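Local coordinates for protein D-aminoacyl-tRNA deacylase (Archaeoglobus fulgidus, PDB 1YQE) that probably hydrolyses D-aminoacyl-tRNAs to free tRNA and D-amino acids, a zinc-dependent step that clears mischarged tRNA from the cell, at residues A[229-234]-A[256-261]; A[190-195]-A[233-238]; A[128-133]-A[166-171]. One frame throughout, in Å; residues are numbered along the deposited sequence.

Interaction 1 of 3, residues A[229-234]-A[256-261]; sequences EFLVKA and KIVNEA
Leu-231 of helix 228-238 reaches across to Ala-261, Ile-257 and Val-258 of helix 252-265. Its CB lies 3.5 Å from Ala-261 CB, and this is the tightest meeting of side chains between the two segments. At CG the chain forks. CG stands anti to the carbonyl carbon (chi1 -74°), and CD1 continues the chain outward to the second helix. There CD1 settles on the backbone of Val-258, 3.9 Å from its CA. It also touches two branches: Val-258 CG2 and Ile-257 CG1 are each 4.0 Å from Leu-231 CD1. The other methyl, CD2, takes no part in this contact and lies against Val-194 CG2 of strand 189-194. Leu-231 also packs on Phe-218 of strand 212-218.

Val-232 adds a second, smaller touch. Its CG2 passes alongside Ala-261, 3.8 Å from Ala-261 O and 4.0 Å from Ala-261 CB. The small side chain of Ala-261 thus meets both neighbours, Leu-231 through CB and Val-232 through CG2. The backbones are nearest here, with Val-232 CA 5.3 Å from Ala-261 CA. The contact is apolar and mostly buried. Val-258 turns its CB away from the first helix, yet its CG2 still meets the leucine methyl. Its side chain also packs on Ile-243, Ile-245 and Val-269 of the sheet.

The local axes approach to 8.6 Å and cross at -52°. This is the packing of two helices side by side on one face of a parallel sheet, as in a layered alpha/beta fold.

Interaction 2 of 3, residues A[190-195]-A[233-238]; sequences VAVGVG and KAVKLS
Two valines of strand 189-194 share one torsion setting: CG1 anti to the backbone N, at chi1 -174° in Val-190 and 161° in Val-192. In Val-192 this setting places CG2 beside the backbone N and carries it onto helix 228-238. CG2 enters between Ala-234, Val-235 and Ser-238. Val-192 CG2 lies 3.6 Å from Val-235 CA and also touches Val-235 CG2, at 3.8 Å. Ser-238 OG is 3.7 Å from the same Val-192 methyl. In Val-190 the touching branch is CG1, which lies 3.5 Å from Ser-238 O.

The helix runs roughly antiparallel to the strand (151°), with an axis separation of 8.2 Å. Helix 228-238 is the crossover helix of a beta-alpha-beta unit, strands 212-218 and 242-245, and it packs on strand 189-194 between them. Strand 189-194 is bonded to both in a four-stranded parallel sheet.

The one hydroxyl near the valine methyl is turned to its own helix. Ser-238 OG donates to Ala-234 O at 2.8 Å, from above the carbonyl plane. Ser-238 N reaches the same oxygen from the opposite face, also at 2.8 Å. Two donors of one residue therefore grip a single carbonyl, and the buried hydroxyl has a partner beside the apolar methyl. Val-235 also packs on Ile-243 of strand 242-245.

Interaction 3 of 3, residues A[128-133]-A[166-171]; sequences LDRKPE and DREAAE
Arg-130 crosses Glu-171 at about a right angle and Glu-168 obliquely. Its guanidinium holds both carboxylates at its edge, near its own plane. NH1 and NH2 grip Glu-171 end-on, and both bond to OE1. The NH1 bond, 3.1 Å long, uses the syn lone pair of Glu-171 OE1. NH2 comes to that oxygen from above the carboxylate plane, at 3.2 Å. NH2 has a second bond, to Glu-168 OE2 at 2.8 Å, on the anti lone pair. The guanidinium and Glu-168 carboxylate planes are 54° apart. Glu-175, further along helix 167-182, also pairs with Arg-130 NH1.

Lys-131 meets Asp-166 from the opposite direction. Bends at chi2 and chi3, -71° and -67°, fold its chain so that CD passes Glu-168 OE1 at 3.6 Å. NZ then bonds Asp-166 OD2 at 2.9 Å, on the syn lone pair, and weakly OD1. Glu-133 OE2 accepts from the same NZ at 2.9 Å. A water bridges NZ to Glu-168 OE1. The lysine charge thus sits between two carboxylates, with Glu-133 OE2 4.4 Å from Asp-166 OD2, and probably eases their repulsion. With alanine in place of Lys-131, Asp-166 and Glu-133 would probably face each other without their shared positive charge, and the water on Glu-168 OE1 would lose one of its anchors.

Asp-166 is also the N-cap of helix 167-182. Its OD1 accepts from Ala-169 N at 2.9 Å, from above the carboxylate plane. The arrangement is a capped helix start tied by two salt-bridge networks to the loop between helix 114-125 and strand 135-138.

How the interactions relate
Interactions 1 and 2 are neighbours, with centres 9 Å apart. Both use helix 228-238. They also touch directly: Val-258 CG2 lies 3.9 Å from Val-194 CG1. Interaction 1 joins two helices on one face of the four-stranded parallel sheet, and interaction 2 seats the first of them on an inner strand of it. Interaction 3 lies on the opposite side of the chain's centre, beside the larger mixed sheet. Its centre is about 31 Å from that of interaction 2 and 38 Å from that of interaction 1. The pyrophosphate pocket includes Arg-79, His-80, Ser-81 and Glu-156, on strands 73-81 and 152-159 of the mixed sheet. None of its residues belongs to the three contacts.

Interaction 1 of 3, residues A[229-234]-A[256-261]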
loop_
_atom_site.group_PDB
_atom_site.type_symbol
_atom_site.label_atom_id
_atom_site.label_comp_id
_atom_site.label_asym_id
_atom_site.label_seq_id
_atom_site.Cartn_x
_atom_site.Cartn_y
_atom_site.Cartn_z
ATOM N N GLU A 229 18.609 -0.600 -12.775
ATOM C CA GLU A 229 18.347 0.803 -12.456
ATOM C C GLU A 229 16.929 1.034 -11.942
ATOM O O GLU A 229 16.707 1.875 -11.070
ATOM C CB GLU A 229 18.625 1.696 -13.672
ATOM C CG GLU A 229 18.418 3.183 -13.400
ATOM C CD GLU A 229 19.087 3.653 -12.108
ATOM O OE1 GLU A 229 20.313 3.453 -11.953
ATOM O OE2 GLU A 229 18.381 4.228 -11.246
ATOM N N PHE A 230 15.966 0.295 -12.481
ATOM C CA PHE A 230 14.594 0.437 -12.024
ATOM C C PHE A 230 14.520 -0.030 -10.570
ATOM O O PHE A 230 13.856 0.595 -9.745
ATOM C CB PHE A 230 13.645 -0.407 -12.876
ATOM C CG PHE A 230 12.191 -0.145 -12.594
ATOM C CD1 PHE A 230 11.601 1.052 -12.981
ATOM C CD2 PHE A 230 11.417 -1.089 -11.924
ATOM C CE1 PHE A 230 10.260 1.309 -12.708
ATOM C CE2 PHE A 230 10.075 -0.843 -11.644
ATOM C CZ PHE A 230 9.496 0.355 -12.037
ATOM N N LEU A 231 15.196 -1.132 -10.259
ATOM C CA LEU A 231 15.194 -1.641 -8.890
ATOM C C LEU A 231 15.848 -0.647 -7.935
ATOM O O LEU A 231 15.419 -0.510 -6.791
ATOM C CB LEU A 231 15.905 -2.995 -8.808
ATOM C CG LEU A 231 15.115 -4.181 -9.373
ATOM C CD1 LEU A 231 15.918 -5.468 -9.178
ATOM C CD2 LEU A 231 13.767 -4.287 -8.664
ATOM N N VAL A 232 16.885 0.046 -8.398
ATOM C CA VAL A 232 17.550 1.041 -7.558
ATOM C C VAL A 232 16.575 2.174 -7.254
ATOM O O VAL A 232 16.531 2.687 -6.132
ATOM C CB VAL A 232 18.806 1.619 -8.248
ATOM C CG1 VAL A 232 19.265 2.882 -7.530
ATOM C CG2 VAL A 232 19.917 0.580 -8.241
ATOM N N LYS A 233 15.788 2.560 -8.258
ATOM C CA LYS A 233 14.795 3.613 -8.087
ATOM C C LYS A 233 13.751 3.195 -7.051
ATOM O O LYS A 233 13.317 4.003 -6.232
ATOM C CB LYS A 233 14.075 3.909 -9.408
ATOM C CG LYS A 233 12.852 4.805 -9.220
ATOM C CD LYS A 233 11.835 4.684 -10.359
ATOM C CE LYS A 233 12.324 5.329 -11.642
ATOM N NZ LYS A 233 11.238 5.394 -12.666
ATOM N N ALA A 234 13.339 1.932 -7.106
ATOM C CA ALA A 234 12.349 1.413 -6.168
ATOM C C ALA A 234 12.899 1.424 -4.740
ATOM O O ALA A 234 12.218 1.844 -3.804
ATOM C CB ALA A 234 11.954 -0.008 -6.562
ATOM N N LYS A 256 20.536 -11.689 -10.890
ATOM C CA LYS A 256 21.673 -10.905 -11.341
ATOM C C LYS A 256 21.382 -9.408 -11.226
ATOM O O LYS A 256 22.194 -8.652 -10.695
ATOM C CB LYS A 256 22.020 -11.251 -12.790
ATOM C CG LYS A 256 23.222 -10.487 -13.329
ATOM C CD LYS A 256 23.483 -10.824 -14.788
ATOM C CE LYS A 256 24.632 -9.999 -15.353
ATOM N NZ LYS A 256 24.863 -10.299 -16.795
ATOM N N ILE A 257 20.224 -8.981 -11.718
ATOM C CA ILE A 257 19.882 -7.569 -11.653
ATOM C C ILE A 257 19.587 -7.163 -10.215
ATOM O O ILE A 257 19.801 -6.018 -9.839
ATOM C CB ILE A 257 18.682 -7.223 -12.557
ATOM C CG1 ILE A 257 17.408 -7.874 -12.032
ATOM C CG2 ILE A 257 18.966 -7.686 -13.984
ATOM C CD1 ILE A 257 16.182 -7.534 -12.848
ATOM N N VAL A 258 19.098 -8.103 -9.412
ATOM C CA VAL A 258 18.832 -7.809 -8.006
ATOM C C VAL A 258 20.166 -7.497 -7.332
ATOM O O VAL A 258 20.300 -6.492 -6.643
ATOM C CB VAL A 258 18.158 -9.009 -7.290
ATOM C CG1 VAL A 258 18.381 -8.923 -5.781
ATOM C CG2 VAL A 258 16.669 -9.013 -7.598
ATOM N N ASN A 259 21.152 -8.363 -7.545
ATOM C CA ASN A 259 22.479 -8.173 -6.964
ATOM C C ASN A 259 23.120 -6.892 -7.484
ATOM O O ASN A 259 23.808 -6.191 -6.745
ATOM C CB ASN A 259 23.371 -9.379 -7.273
ATOM C CG ASN A 259 23.041 -10.582 -6.408
ATOM O OD1 ASN A 259 23.570 -11.673 -6.615
ATOM N ND2 ASN A 259 22.170 -10.384 -5.426
ATOM N N GLU A 260 22.886 -6.588 -8.756
ATOM C CA GLU A 260 23.419 -5.371 -9.353
ATOM C C GLU A 260 22.840 -4.175 -8.600
ATOM O O GLU A 260 23.572 -3.288 -8.157
ATOM C CB GLU A 260 23.026 -5.272 -10.834
ATOM C CG GLU A 260 23.687 -6.296 -11.747
ATOM C CD GLU A 260 23.289 -6.129 -13.210
ATOM O OE1 GLU A 260 22.111 -6.356 -13.551
ATOM O OE2 GLU A 260 24.160 -5.765 -14.026
ATOM N N ALA A 261 21.516 -4.171 -8.452
ATOM C CA ALA A 261 20.802 -3.098 -7.766
ATOM C C ALA A 261 21.239 -2.967 -6.311
ATOM O O ALA A 261 21.423 -1.859 -5.802
ATOM C CB ALA A 261 19.291 -3.345 -7.842
#

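Interaction 2 of 3, residues A[190-195]-A[233-238]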
loop_
_atom_site.group_PDB
_atom_site.type_symbol
_atom_site.label_atom_id
_atom_site.label_comp_id
_atom_site.label_asym_id
_atom_site.label_seq_id
_atom_site.Cartn_x
_atom_site.Cartn_y
_atom_site.Cartn_z
ATOM N N VAL A 190 12.861 -1.937 6.309
ATOM C CA VAL A 190 12.184 -1.747 5.030
ATOM C C VAL A 190 12.864 -2.459 3.867
ATOM O O VAL A 190 14.073 -2.351 3.674
ATOM C CB VAL A 190 12.081 -0.244 4.673
ATOM C CG1 VAL A 190 11.241 -0.062 3.410
ATOM C CG2 VAL A 190 11.483 0.535 5.834
ATOM N N ALA A 191 12.074 -3.179 3.081
ATOM C CA ALA A 191 12.627 -3.882 1.938
ATOM C C ALA A 191 11.777 -3.716 0.691
ATOM O O ALA A 191 10.613 -3.338 0.757
ATOM C CB ALA A 191 12.752 -5.365 2.256
ATOM N N VAL A 192 12.399 -3.967 -0.455
ATOM C CA VAL A 192 11.694 -3.968 -1.716
ATOM C C VAL A 192 11.692 -5.473 -1.968
ATOM O O VAL A 192 12.704 -6.131 -1.757
ATOM C CB VAL A 192 12.482 -3.263 -2.838
ATOM C CG1 VAL A 192 11.935 -3.697 -4.190
ATOM C CG2 VAL A 192 12.346 -1.753 -2.700
ATOM N N GLY A 193 10.564 -6.026 -2.391
ATOM C CA GLY A 193 10.521 -7.459 -2.625
ATOM C C GLY A 193 10.531 -7.789 -4.097
ATOM O O GLY A 193 9.967 -7.053 -4.905
ATOM N N VAL A 194 11.171 -8.900 -4.445
ATOM C CA VAL A 194 11.262 -9.331 -5.832
ATOM C C VAL A 194 10.928 -10.818 -5.930
ATOM O O VAL A 194 11.592 -11.655 -5.320
ATOM C CB VAL A 194 12.685 -9.096 -6.403
ATOM C CG1 VAL A 194 12.785 -9.654 -7.822
ATOM C CG2 VAL A 194 13.003 -7.596 -6.416
ATOM N N GLY A 195 9.888 -11.129 -6.690
ATOM C CA GLY A 195 9.485 -12.511 -6.869
ATOM C C GLY A 195 8.119 -12.805 -6.287
ATOM O O GLY A 195 7.606 -12.036 -5.472
ATOM N N LYS A 233 15.788 2.560 -8.258
ATOM C CA LYS A 233 14.795 3.613 -8.087
ATOM C C LYS A 233 13.751 3.195 -7.051
ATOM O O LYS A 233 13.317 4.003 -6.232
ATOM C CB LYS A 233 14.075 3.909 -9.408
ATOM C CG LYS A 233 12.852 4.805 -9.220
ATOM C CD LYS A 233 11.835 4.684 -10.359
ATOM C CE LYS A 233 12.324 5.329 -11.642
ATOM N NZ LYS A 233 11.238 5.394 -12.666
ATOM N N ALA A 234 13.339 1.932 -7.106
ATOM C CA ALA A 234 12.349 1.413 -6.168
ATOM C C ALA A 234 12.899 1.424 -4.740
ATOM O O ALA A 234 12.218 1.844 -3.804
ATOM C CB ALA A 234 11.954 -0.008 -6.562
ATOM N N VAL A 235 14.128 0.951 -4.584
ATOM C CA VAL A 235 14.769 0.907 -3.273
ATOM C C VAL A 235 14.904 2.302 -2.664
ATOM O O VAL A 235 14.524 2.522 -1.514
ATOM C CB VAL A 235 16.163 0.236 -3.370
ATOM C CG1 VAL A 235 17.026 0.596 -2.165
ATOM C CG2 VAL A 235 15.994 -1.273 -3.450
ATOM N N LYS A 236 15.434 3.245 -3.436
ATOM C CA LYS A 236 15.611 4.603 -2.935
ATOM C C LYS A 236 14.276 5.262 -2.626
ATOM O O LYS A 236 14.138 5.976 -1.631
ATOM C CB LYS A 236 16.397 5.445 -3.945
ATOM C CG LYS A 236 17.824 4.981 -4.142
ATOM C CD LYS A 236 18.544 5.796 -5.213
ATOM C CE LYS A 236 18.751 7.241 -4.788
ATOM N NZ LYS A 236 19.507 8.007 -5.819
ATOM N N LEU A 237 13.285 5.014 -3.475
ATOM C CA LEU A 237 11.954 5.578 -3.285
ATOM C C LEU A 237 11.316 5.008 -2.015
ATOM O O LEU A 237 10.660 5.721 -1.257
ATOM C CB LEU A 237 11.080 5.253 -4.503
ATOM C CG LEU A 237 9.785 6.045 -4.682
ATOM C CD1 LEU A 237 10.112 7.525 -4.828
ATOM C CD2 LEU A 237 9.043 5.539 -5.916
ATOM N N SER A 238 11.522 3.716 -1.787
ATOM C CA SER A 238 10.973 3.036 -0.619
ATOM C C SER A 238 11.768 3.318 0.651
ATOM O O SER A 238 11.301 3.030 1.749
ATOM C CB SER A 238 10.953 1.522 -0.853
ATOM O OG SER A 238 10.184 1.182 -1.996
#

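Interaction 3 of 3, residues A[128-133]-A[166-171]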
loop_
_atom_site.group_PDB
_atom_site.type_symbol
_atom_site.label_atom_id
_atom_site.label_comp_id
_atom_site.label_asym_id
_atom_site.label_seq_id
_atom_site.Cartn_x
_atom_site.Cartn_y
_atom_site.Cartn_z
ATOM N N LEU A 128 -8.607 -9.534 12.632
ATOM C CA LEU A 128 -9.030 -10.453 11.578
ATOM C C LEU A 128 -10.049 -11.520 11.974
ATOM O O LEU A 128 -10.875 -11.920 11.150
ATOM C CB LEU A 128 -7.814 -11.133 10.941
ATOM C CG LEU A 128 -6.960 -10.310 9.970
ATOM C CD1 LEU A 128 -5.800 -11.155 9.485
ATOM C CD2 LEU A 128 -7.803 -9.860 8.788
ATOM N N ASP A 129 -10.003 -11.985 13.219
ATOM C CA ASP A 129 -10.940 -13.019 13.648
ATOM C C ASP A 129 -12.386 -12.546 13.771
ATOM O O ASP A 129 -13.293 -13.355 13.980
ATOM C CB ASP A 129 -10.474 -13.650 14.959
ATOM C CG ASP A 129 -9.217 -14.480 14.784
ATOM O OD1 ASP A 129 -9.180 -15.310 13.852
ATOM O OD2 ASP A 129 -8.271 -14.311 15.578
ATOM N N ARG A 130 -12.604 -11.242 13.638
ATOM C CA ARG A 130 -13.953 -10.694 13.699
ATOM C C ARG A 130 -14.681 -11.026 12.400
ATOM O O ARG A 130 -15.911 -11.094 12.367
ATOM C CB ARG A 130 -13.923 -9.177 13.898
ATOM C CG ARG A 130 -13.710 -8.732 15.343
ATOM C CD ARG A 130 -13.835 -7.225 15.454
ATOM N NE ARG A 130 -15.078 -6.752 14.848
ATOM C CZ ARG A 130 -15.327 -5.486 14.533
ATOM N NH1 ARG A 130 -14.419 -4.547 14.764
ATOM N NH2 ARG A 130 -16.482 -5.163 13.969
ATOM N N LYS A 131 -13.903 -11.227 11.335
ATOM C CA LYS A 131 -14.431 -11.572 10.018
ATOM C C LYS A 131 -13.698 -12.828 9.558
ATOM O O LYS A 131 -12.864 -12.780 8.651
ATOM C CB LYS A 131 -14.184 -10.429 9.028
ATOM C CG LYS A 131 -14.921 -9.142 9.372
ATOM C CD LYS A 131 -16.418 -9.276 9.132
ATOM C CE LYS A 131 -16.723 -9.422 7.645
ATOM N NZ LYS A 131 -18.164 -9.650 7.369
ATOM N N PRO A 132 -14.009 -13.974 10.182
ATOM C CA PRO A 132 -13.403 -15.275 9.881
ATOM C C PRO A 132 -13.389 -15.685 8.411
ATOM O O PRO A 132 -12.472 -16.384 7.975
ATOM C CB PRO A 132 -14.222 -16.240 10.738
ATOM C CG PRO A 132 -14.636 -15.401 11.894
ATOM C CD PRO A 132 -15.052 -14.123 11.214
ATOM N N GLU A 133 -14.395 -15.260 7.652
ATOM C CA GLU A 133 -14.473 -15.625 6.240
ATOM C C GLU A 133 -13.499 -14.819 5.382
ATOM O O GLU A 133 -13.325 -15.103 4.195
ATOM C CB GLU A 133 -15.901 -15.438 5.705
ATOM C CG GLU A 133 -16.292 -13.986 5.434
ATOM C CD GLU A 133 -16.745 -13.231 6.677
ATOM O OE1 GLU A 133 -16.218 -13.501 7.779
ATOM O OE2 GLU A 133 -17.622 -12.352 6.539
ATOM N N ASP A 166 -19.948 -4.732 2.234
ATOM C CA ASP A 166 -19.849 -5.278 3.583
ATOM C C ASP A 166 -19.541 -4.163 4.580
ATOM O O ASP A 166 -18.420 -3.655 4.629
ATOM C CB ASP A 166 -18.752 -6.347 3.631
ATOM C CG ASP A 166 -18.817 -7.201 4.885
ATOM O OD1 ASP A 166 -18.992 -6.638 5.981
ATOM O OD2 ASP A 166 -18.679 -8.438 4.776
ATOM N N ARG A 167 -20.541 -3.792 5.374
ATOM C CA ARG A 167 -20.396 -2.729 6.365
ATOM C C ARG A 167 -19.337 -3.011 7.425
ATOM O O ARG A 167 -18.521 -2.146 7.738
ATOM C CB ARG A 167 -21.734 -2.475 7.064
ATOM C CG ARG A 167 -22.330 -1.097 6.818
ATOM C CD ARG A 167 -22.714 -0.899 5.359
ATOM N NE ARG A 167 -23.542 0.293 5.176
ATOM C CZ ARG A 167 -23.994 0.719 4.002
ATOM N NH1 ARG A 167 -23.698 0.055 2.891
ATOM N NH2 ARG A 167 -24.748 1.808 3.936
ATOM N N GLU A 168 -19.355 -4.215 7.988
ATOM C CA GLU A 168 -18.391 -4.560 9.020
ATOM C C GLU A 168 -16.968 -4.679 8.499
ATOM O O GLU A 168 -16.017 -4.353 9.209
ATOM C CB GLU A 168 -18.788 -5.855 9.721
ATOM C CG GLU A 168 -17.778 -6.282 10.763
ATOM C CD GLU A 168 -18.327 -7.303 11.724
ATOM O OE1 GLU A 168 -19.126 -8.165 11.295
ATOM O OE2 GLU A 168 -17.946 -7.252 12.908
ATOM N N ALA A 169 -16.814 -5.157 7.268
ATOM C CA ALA A 169 -15.485 -5.279 6.685
ATOM C C ALA A 169 -14.874 -3.880 6.619
ATOM O O ALA A 169 -13.703 -3.686 6.945
ATOM C CB ALA A 169 -15.565 -5.892 5.278
ATOM N N ALA A 170 -15.685 -2.906 6.212
ATOM C CA ALA A 170 -15.227 -1.521 6.101
ATOM C C ALA A 170 -14.918 -0.937 7.473
ATOM O O ALA A 170 -14.019 -0.110 7.616
ATOM C CB ALA A 170 -16.282 -0.673 5.405
ATOM N N GLU A 171 -15.672 -1.377 8.476
ATOM C CA GLU A 171 -15.498 -0.903 9.842
ATOM C C GLU A 171 -14.182 -1.445 10.412
ATOM O O GLU A 171 -13.478 -0.753 11.152
ATOM C CB GLU A 171 -16.696 -1.357 10.688
ATOM C CG GLU A 171 -16.876 -0.632 12.013
ATOM C CD GLU A 171 -15.849 -1.035 13.045
ATOM O OE1 GLU A 171 -15.495 -2.231 13.092
ATOM O OE2 GLU A 171 -15.407 -0.158 13.817
HETATM O O HOH W 1 -20.459 -8.973 8.885
#